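CGAS/DncV-like nucleotidyltransferase in E. coli homolog (Elizabethkingia meningoseptica ATCC 13253 = NBRC 12535, PDB 6E0O) makes cyclic dinucleotide second messengers from nucleoside triphosphates, with magnesium as cofactor, as the signalling enzyme of a CBASS antiphage defence system. Local coordinates at residues L21-Q24 and N25-Q29; V243-K246 and I247-M251; E180-N183 and Q184-R187. One frame throughout, in Å; residues are numbered along the deposited sequence.

Contact 1: L21-Q24 and N25-Q29; sequences LKCQ and NAITQ
Leu21 and Asn25, one helical turn apart, cross at a slant, the branched end of the leucine lying against the amide. Leu21 CD1 is the touching methyl, 3.6 Å from Asn25 OD1, and it also nears ND2, so both polar atoms of the amide have this carbon beside them. Asn25 CG stands opposite its own carbonyl carbon (chi1 -74°), which brings the amide back over Leu21 O. That carbonyl oxygen is nonetheless taken by the backbone, Asn25 N to Leu21 O at 2.8 Å, while Asn25 ND2 is hydrogen-bonded to Asn131 O. Round the helix, the second pair is apolar: Cys23 SG meets Ile27 CD1 at 3.8 Å, and Ile27 N bonds to Cys23 O at 3.0 Å in the same turn. Between the two pairs, Ala26 N bonds to Lys22 O at 3.2 Å. This is the first part of helix 21-38 in the nucleotidyltransferase core. Lys22, Cys23 and Ala26 pack on Ile133 in the loop just before strand 135-147, Lys22 NZ bonds to Asn59 OD1, and Cys23 lies about 4 Å, side chain to side chain, from Tyr50 on helix 48-52.

Contact 2: V243-K246 and I247-M251; sequences VIVK and IYEDM
Lys246 and Asp250 form the charged part of this helical turn, a salt bridge of i to i+4 spacing in which Lys246 NZ donates to Asp250 OD1 at 2.8 Å. The ammonium uses the syn lone pair of OD1, the one on the side of the other carboxylate oxygen. Lys246 leaves the backbone with CG opposite its N (chi1 178°), and the bend at chi2 (56°) then carries the chain across the carboxylate at a slant, with CE 3.2 Å from Asp250 OD2. OD2 is itself hydrogen-bonded to Tyr257 OH. The ammonium beside it probably keeps the buried Asp250 ionised. Lys246 also leans on Pro227, and Asp250 on Ala255.

Apolar contacts follow the same spacing. Val243 and Ile247 lie side by side and point the same way, meeting at Val243 CG1 and Ile247 CD1, 3.8 Å apart. Helix 236-252, to which all these residues belong, packs against helix 275-289 in the helical half that cGAS-like enzymes carry after their nucleotidyltransferase core: Ile244 touches Leu289, Val245 Trp286, Ile247 Met282 and Tyr248 Leu279. Val245 has a mixed contact too, for the extended Glu249 runs beside it and sets OE2 3.4 Å from CG1.

Backbone hydrogen bonds join residues at this i to i+4 spacing as well. Ile247 N to Val243 O measures 3.0 Å, Tyr248 N to Ile244 O 2.9 Å and Asp250 N to Lys246 O 2.8 Å.

Contact 3: E180-N183 and Q184-R187; sequences EKTN and QTYR
Thr182 O is gripped by two backbone N-H groups from the following turn. Arg187 N donates at 3.0 Å, tilted a little from the carbonyl plane and bent at the hydrogen, whereas Thr185 N sits at 3.3 Å high above it. One residue earlier, Lys181 O takes the Thr185 hydroxyl, OG1 to O 2.8 Å. The torsion chi1 of 54° wedges OG1 between its own N and carbonyl carbon, from where it also meets Tyr189 N of the next helix. Gln184 N has only weak bonds, shared between Glu180 O and Lys181 O.

Asn183 and Arg187 run side by side, pointing the same way. Arg187 NH1 gives Asn183 OD1 a bond of 3.0 Å near the guanidinium plane, although the amide and guanidinium planes are turned 48° apart. Water 2 joins the same groups, donating to Asn183 OD1 at 2.8 Å and accepting from Arg187 NH2. Water 1 likewise links Thr182 OG1 to Arg187 O, and Thr182 OG1 is bonded to Lys190 N as well.

The turn joins helix 171-184 to helix 188-205, with Arg187 at the N-cap position of the latter. The 6→1 bond from Arg187 N to Thr182 O and the left-handed backbone of Tyr186 (phi 59°), followed by a second left-handed residue, Arg187, belong to the Schellman motif, but Tyr186 N lies 4.5 Å from Asn183 O, so the inner 5→2 bond is missing and the turn is an incomplete form of it.

How the contacts relate
From the N terminus the contacts come as 1, 3, 2, strictly in series, with none nested or crossed. Contact 1 opens helix 21-38 on the nucleotidyltransferase core. Contact 3 is the one that closes a turn, joining helix 171-184 to helix 188-205. Contact 2 is internal to helix 236-252. Contacts 1 and 2 lie on opposite sides of the chain's centre, their own centres 38 Å apart, whereas contacts 2 and 3 approach to about 8 Å between nearest atoms. Those two share the loop after helix 216-224, whose residues 226-228 are met by side chains of both.

Contact 1: L21-Q24 and N25-Q29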
loop_
_atom_site.group_PDB
_atom_site.type_symbol
_atom_site.label_atom_id
_atom_site.label_comp_id
_atom_site.label_asym_id
_atom_site.label_seq_id
_atom_site.Cartn_x
_atom_site.Cartn_y
_atom_site.Cartn_z
ATOM N N LEU A 21 15.907 6.208 -10.817
ATOM C CA LEU A 21 17.274 6.032 -10.341
ATOM C C LEU A 21 17.361 6.140 -8.825
ATOM O O LEU A 21 18.063 5.350 -8.181
ATOM C CB LEU A 21 18.170 7.080 -10.996
ATOM C CG LEU A 21 19.599 7.200 -10.480
ATOM C CD1 LEU A 21 20.348 5.899 -10.686
ATOM C CD2 LEU A 21 20.328 8.355 -11.173
ATOM N N LYS A 22 16.666 7.116 -8.234
ATOM C CA LYS A 22 16.762 7.310 -6.790
ATOM C C LYS A 22 16.094 6.174 -6.026
ATOM O O LYS A 22 16.471 5.901 -4.883
ATOM C CB LYS A 22 16.180 8.670 -6.394
ATOM C CG LYS A 22 17.043 9.863 -6.816
ATOM C CD LYS A 22 16.402 11.204 -6.475
ATOM C CE LYS A 22 16.409 11.508 -4.986
ATOM N NZ LYS A 22 15.778 12.840 -4.688
ATOM N N CYS A 23 15.109 5.502 -6.633
ATOM C CA CYS A 23 14.523 4.321 -6.011
ATOM C C CYS A 23 15.498 3.148 -6.075
ATOM O O CYS A 23 15.752 2.486 -5.066
ATOM C CB CYS A 23 13.205 3.960 -6.696
ATOM S SG CYS A 23 12.397 2.507 -5.987
ATOM N N GLN A 24 16.034 2.883 -7.270
ATOM C CA GLN A 24 17.045 1.843 -7.423
ATOM C C GLN A 24 18.192 2.050 -6.446
ATOM O O GLN A 24 18.654 1.097 -5.809
ATOM C CB GLN A 24 17.557 1.844 -8.865
ATOM C CG GLN A 24 16.484 1.559 -9.917
ATOM C CD GLN A 24 16.995 1.712 -11.340
ATOM O OE1 GLN A 24 18.055 2.296 -11.573
ATOM N NE2 GLN A 24 16.238 1.191 -12.302
ATOM N N ASN A 25 18.666 3.289 -6.312
ATOM C CA ASN A 25 19.795 3.567 -5.426
ATOM C C ASN A 25 19.455 3.214 -3.984
ATOM O O ASN A 25 20.265 2.614 -3.269
ATOM C CB ASN A 25 20.217 5.031 -5.515
ATOM C CG ASN A 25 20.954 5.348 -6.789
ATOM O OD1 ASN A 25 21.391 4.447 -7.516
ATOM N ND2 ASN A 25 21.115 6.637 -7.065
ATOM N N ALA A 26 18.267 3.601 -3.527
ATOM C CA ALA A 26 17.866 3.254 -2.169
ATOM C C ALA A 26 17.836 1.741 -1.982
ATOM O O ALA A 26 18.353 1.217 -0.987
ATOM C CB ALA A 26 16.505 3.866 -1.845
ATOM N N ILE A 27 17.217 1.019 -2.920
ATOM C CA ILE A 27 17.109 -0.430 -2.773
ATOM C C ILE A 27 18.495 -1.072 -2.748
ATOM O O ILE A 27 18.785 -1.933 -1.907
ATOM C CB ILE A 27 16.199 -1.030 -3.861
ATOM C CG1 ILE A 27 14.763 -0.523 -3.697
ATOM C CG2 ILE A 27 16.243 -2.551 -3.810
ATOM C CD1 ILE A 27 13.875 -0.847 -4.864
ATOM N N THR A 28 19.375 -0.656 -3.660
ATOM C CA THR A 28 20.718 -1.228 -3.715
ATOM C C THR A 28 21.472 -0.997 -2.414
ATOM O O THR A 28 22.067 -1.926 -1.849
ATOM C CB THR A 28 21.481 -0.621 -4.894
ATOM O OG1 THR A 28 20.817 -0.991 -6.112
ATOM C CG2 THR A 28 22.939 -1.093 -4.923
ATOM N N GLN A 29 21.491 0.247 -1.939
ATOM C CA GLN A 29 22.276 0.567 -0.756
ATOM C C GLN A 29 21.722 -0.131 0.473
ATOM O O GLN A 29 22.484 -0.660 1.291
ATOM C CB GLN A 29 22.297 2.074 -0.529
ATOM C CG GLN A 29 23.079 2.846 -1.564
ATOM C CD GLN A 29 23.003 4.336 -1.318
ATOM O OE1 GLN A 29 23.023 4.778 -0.173
ATOM N NE2 GLN A 29 22.884 5.114 -2.385
#

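Contact 2: V243-K246 and I247-M251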
loop_
_atom_site.group_PDB
_atom_site.type_symbol
_atom_site.label_atom_id
_atom_site.label_comp_id
_atom_site.label_asym_id
_atom_site.label_seq_id
_atom_site.Cartn_x
_atom_site.Cartn_y
_atom_site.Cartn_z
ATOM N N VAL A 243 -17.261 4.595 -9.995
ATOM C CA VAL A 243 -16.517 4.099 -8.839
ATOM C C VAL A 243 -16.999 4.775 -7.566
ATOM O O VAL A 243 -17.277 4.113 -6.556
ATOM C CB VAL A 243 -15.008 4.322 -9.060
ATOM C CG1 VAL A 243 -14.230 4.178 -7.756
ATOM C CG2 VAL A 243 -14.470 3.332 -10.084
ATOM N N ILE A 244 -17.081 6.107 -7.586
ATOM C CA ILE A 244 -17.471 6.838 -6.382
ATOM C C ILE A 244 -18.899 6.476 -5.983
ATOM O O ILE A 244 -19.184 6.195 -4.811
ATOM C CB ILE A 244 -17.284 8.355 -6.575
ATOM C CG1 ILE A 244 -15.798 8.682 -6.760
ATOM C CG2 ILE A 244 -17.887 9.109 -5.405
ATOM C CD1 ILE A 244 -15.506 10.112 -7.193
ATOM N N VAL A 245 -19.822 6.483 -6.953
ATOM C CA VAL A 245 -21.217 6.177 -6.640
ATOM C C VAL A 245 -21.341 4.760 -6.091
ATOM O O VAL A 245 -22.065 4.515 -5.118
ATOM C CB VAL A 245 -22.105 6.376 -7.881
ATOM C CG1 VAL A 245 -23.515 5.837 -7.622
ATOM C CG2 VAL A 245 -22.159 7.841 -8.272
ATOM N N LYS A 246 -20.641 3.800 -6.702
ATOM C CA LYS A 246 -20.761 2.416 -6.254
ATOM C C LYS A 246 -20.264 2.249 -4.820
ATOM O O LYS A 246 -20.930 1.617 -3.995
ATOM C CB LYS A 246 -20.004 1.488 -7.203
ATOM C CG LYS A 246 -20.028 0.017 -6.800
ATOM C CD LYS A 246 -21.425 -0.541 -6.643
ATOM C CE LYS A 246 -21.407 -2.058 -6.472
ATOM N NZ LYS A 246 -22.677 -2.562 -5.854
ATOM N N ILE A 247 -19.090 2.802 -4.501
ATOM C CA ILE A 247 -18.570 2.669 -3.141
ATOM C C ILE A 247 -19.502 3.360 -2.153
ATOM O O ILE A 247 -19.845 2.812 -1.103
ATOM C CB ILE A 247 -17.133 3.214 -3.051
ATOM C CG1 ILE A 247 -16.193 2.383 -3.918
ATOM C CG2 ILE A 247 -16.649 3.220 -1.604
ATOM C CD1 ILE A 247 -14.858 3.048 -4.198
ATOM N N TYR A 248 -19.914 4.585 -2.477
ATOM C CA TYR A 248 -20.811 5.352 -1.617
ATOM C C TYR A 248 -22.071 4.563 -1.311
ATOM O O TYR A 248 -22.444 4.394 -0.145
ATOM C CB TYR A 248 -21.110 6.663 -2.338
ATOM C CG TYR A 248 -21.998 7.687 -1.695
ATOM C CD1 TYR A 248 -23.373 7.624 -1.835
ATOM C CD2 TYR A 248 -21.460 8.791 -1.058
ATOM C CE1 TYR A 248 -24.193 8.609 -1.307
ATOM C CE2 TYR A 248 -22.270 9.779 -0.541
ATOM C CZ TYR A 248 -23.638 9.684 -0.664
ATOM O OH TYR A 248 -24.433 10.682 -0.162
ATOM N N GLU A 249 -22.729 4.045 -2.350
ATOM C CA GLU A 249 -23.957 3.294 -2.143
ATOM C C GLU A 249 -23.687 2.005 -1.377
ATOM O O GLU A 249 -24.451 1.640 -0.473
ATOM C CB GLU A 249 -24.638 3.016 -3.485
ATOM C CG GLU A 249 -25.186 4.275 -4.144
ATOM C CD GLU A 249 -25.950 4.002 -5.422
ATOM O OE1 GLU A 249 -26.051 2.823 -5.819
ATOM O OE2 GLU A 249 -26.439 4.975 -6.034
ATOM N N ASP A 250 -22.591 1.315 -1.707
ATOM C CA ASP A 250 -22.248 0.089 -0.992
ATOM C C ASP A 250 -22.047 0.350 0.496
ATOM O O ASP A 250 -22.404 -0.488 1.328
ATOM C CB ASP A 250 -20.989 -0.541 -1.591
ATOM C CG ASP A 250 -21.257 -1.313 -2.860
ATOM O OD1 ASP A 250 -22.437 -1.588 -3.194
ATOM O OD2 ASP A 250 -20.269 -1.653 -3.530
ATOM N N MET A 251 -21.453 1.497 0.850
ATOM C CA MET A 251 -21.232 1.799 2.261
ATOM C C MET A 251 -22.558 2.056 2.967
ATOM O O MET A 251 -22.780 1.564 4.078
ATOM C CB MET A 251 -20.293 2.992 2.431
ATOM C CG MET A 251 -18.887 2.742 1.882
ATOM S SD MET A 251 -18.019 1.288 2.527
ATOM C CE MET A 251 -18.425 0.078 1.272
#

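Contact 3: E180-N183 and Q184-R187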
loop_
_atom_site.group_PDB
_atom_site.type_symbol
_atom_site.label_atom_id
_atom_site.label_comp_id
_atom_site.label_asym_id
_atom_site.label_seq_id
_atom_site.Cartn_x
_atom_site.Cartn_y
_atom_site.Cartn_z
ATOM N N GLU A 180 -4.195 -8.396 -11.530
ATOM C CA GLU A 180 -5.214 -9.065 -12.330
ATOM C C GLU A 180 -6.405 -8.144 -12.599
ATOM O O GLU A 180 -6.896 -8.054 -13.733
ATOM C CB GLU A 180 -5.654 -10.347 -11.623
ATOM C CG GLU A 180 -6.672 -11.165 -12.395
ATOM C CD GLU A 180 -6.092 -11.857 -13.615
ATOM O OE1 GLU A 180 -4.856 -11.991 -13.703
ATOM O OE2 GLU A 180 -6.880 -12.261 -14.492
ATOM N N LYS A 181 -6.892 -7.453 -11.569
ATOM C CA LYS A 181 -8.050 -6.593 -11.777
ATOM C C LYS A 181 -7.731 -5.470 -12.753
ATOM O O LYS A 181 -8.542 -5.155 -13.637
ATOM C CB LYS A 181 -8.582 -6.026 -10.468
ATOM C CG LYS A 181 -9.894 -5.282 -10.678
ATOM C CD LYS A 181 -10.391 -4.665 -9.391
ATOM C CE LYS A 181 -11.731 -3.959 -9.555
ATOM N NZ LYS A 181 -12.838 -4.949 -9.675
ATOM N N THR A 182 -6.557 -4.845 -12.625
ATOM C CA THR A 182 -6.244 -3.774 -13.568
ATOM C C THR A 182 -6.133 -4.324 -14.984
ATOM O O THR A 182 -6.573 -3.686 -15.945
ATOM C CB THR A 182 -5.021 -2.971 -13.112
ATOM O OG1 THR A 182 -5.313 -1.585 -13.350
ATOM C CG2 THR A 182 -3.758 -3.359 -13.806
ATOM N N ASN A 183 -5.601 -5.530 -15.123
ATOM C CA ASN A 183 -5.509 -6.137 -16.445
ATOM C C ASN A 183 -6.870 -6.424 -17.052
ATOM O O ASN A 183 -6.978 -6.473 -18.280
ATOM C CB ASN A 183 -4.666 -7.407 -16.372
ATOM C CG ASN A 183 -3.187 -7.120 -16.138
ATOM O OD1 ASN A 183 -2.738 -5.981 -16.231
ATOM N ND2 ASN A 183 -2.431 -8.160 -15.833
ATOM N N GLN A 184 -7.901 -6.597 -16.229
ATOM C CA GLN A 184 -9.237 -6.906 -16.715
ATOM C C GLN A 184 -10.116 -5.682 -16.897
ATOM O O GLN A 184 -11.219 -5.814 -17.434
ATOM C CB GLN A 184 -9.949 -7.816 -15.721
ATOM C CG GLN A 184 -9.387 -9.203 -15.628
ATOM C CD GLN A 184 -9.912 -9.941 -14.426
ATOM O OE1 GLN A 184 -10.303 -9.328 -13.428
ATOM N NE2 GLN A 184 -9.922 -11.259 -14.504
ATOM N N THR A 185 -9.686 -4.512 -16.447
ATOM C CA THR A 185 -10.515 -3.316 -16.450
ATOM C C THR A 185 -9.941 -2.222 -17.342
ATOM O O THR A 185 -10.085 -1.036 -17.047
ATOM C CB THR A 185 -10.717 -2.787 -15.031
ATOM O OG1 THR A 185 -9.439 -2.588 -14.402
ATOM C CG2 THR A 185 -11.575 -3.728 -14.213
ATOM N N TYR A 186 -9.301 -2.599 -18.444
ATOM C CA TYR A 186 -8.730 -1.618 -19.358
ATOM C C TYR A 186 -7.694 -0.747 -18.651
ATOM O O TYR A 186 -7.507 0.424 -18.995
ATOM C CB TYR A 186 -9.826 -0.763 -20.003
ATOM C CG TYR A 186 -10.963 -1.585 -20.549
ATOM C CD1 TYR A 186 -10.815 -2.311 -21.723
ATOM C CD2 TYR A 186 -12.181 -1.646 -19.891
ATOM C CE1 TYR A 186 -11.846 -3.067 -22.230
ATOM C CE2 TYR A 186 -13.224 -2.403 -20.393
ATOM C CZ TYR A 186 -13.045 -3.111 -21.565
ATOM O OH TYR A 186 -14.066 -3.870 -22.080
ATOM N N ARG A 187 -7.020 -1.314 -17.644
ATOM C CA ARG A 187 -6.008 -0.636 -16.839
ATOM C C ARG A 187 -6.614 0.446 -15.951
ATOM O O ARG A 187 -5.884 1.210 -15.312
ATOM C CB ARG A 187 -4.852 -0.120 -17.706
ATOM C CG ARG A 187 -4.360 -1.196 -18.701
ATOM C CD ARG A 187 -2.882 -1.027 -19.103
ATOM N NE ARG A 187 -2.078 -1.042 -17.889
ATOM C CZ ARG A 187 -1.811 -2.124 -17.164
ATOM N NH1 ARG A 187 -2.233 -3.327 -17.540
ATOM N NH2 ARG A 187 -1.128 -1.998 -16.038
HETATM O O HOH W 1 -3.543 0.171 -14.312
HETATM O O HOH W 2 -0.828 -4.584 -14.775
#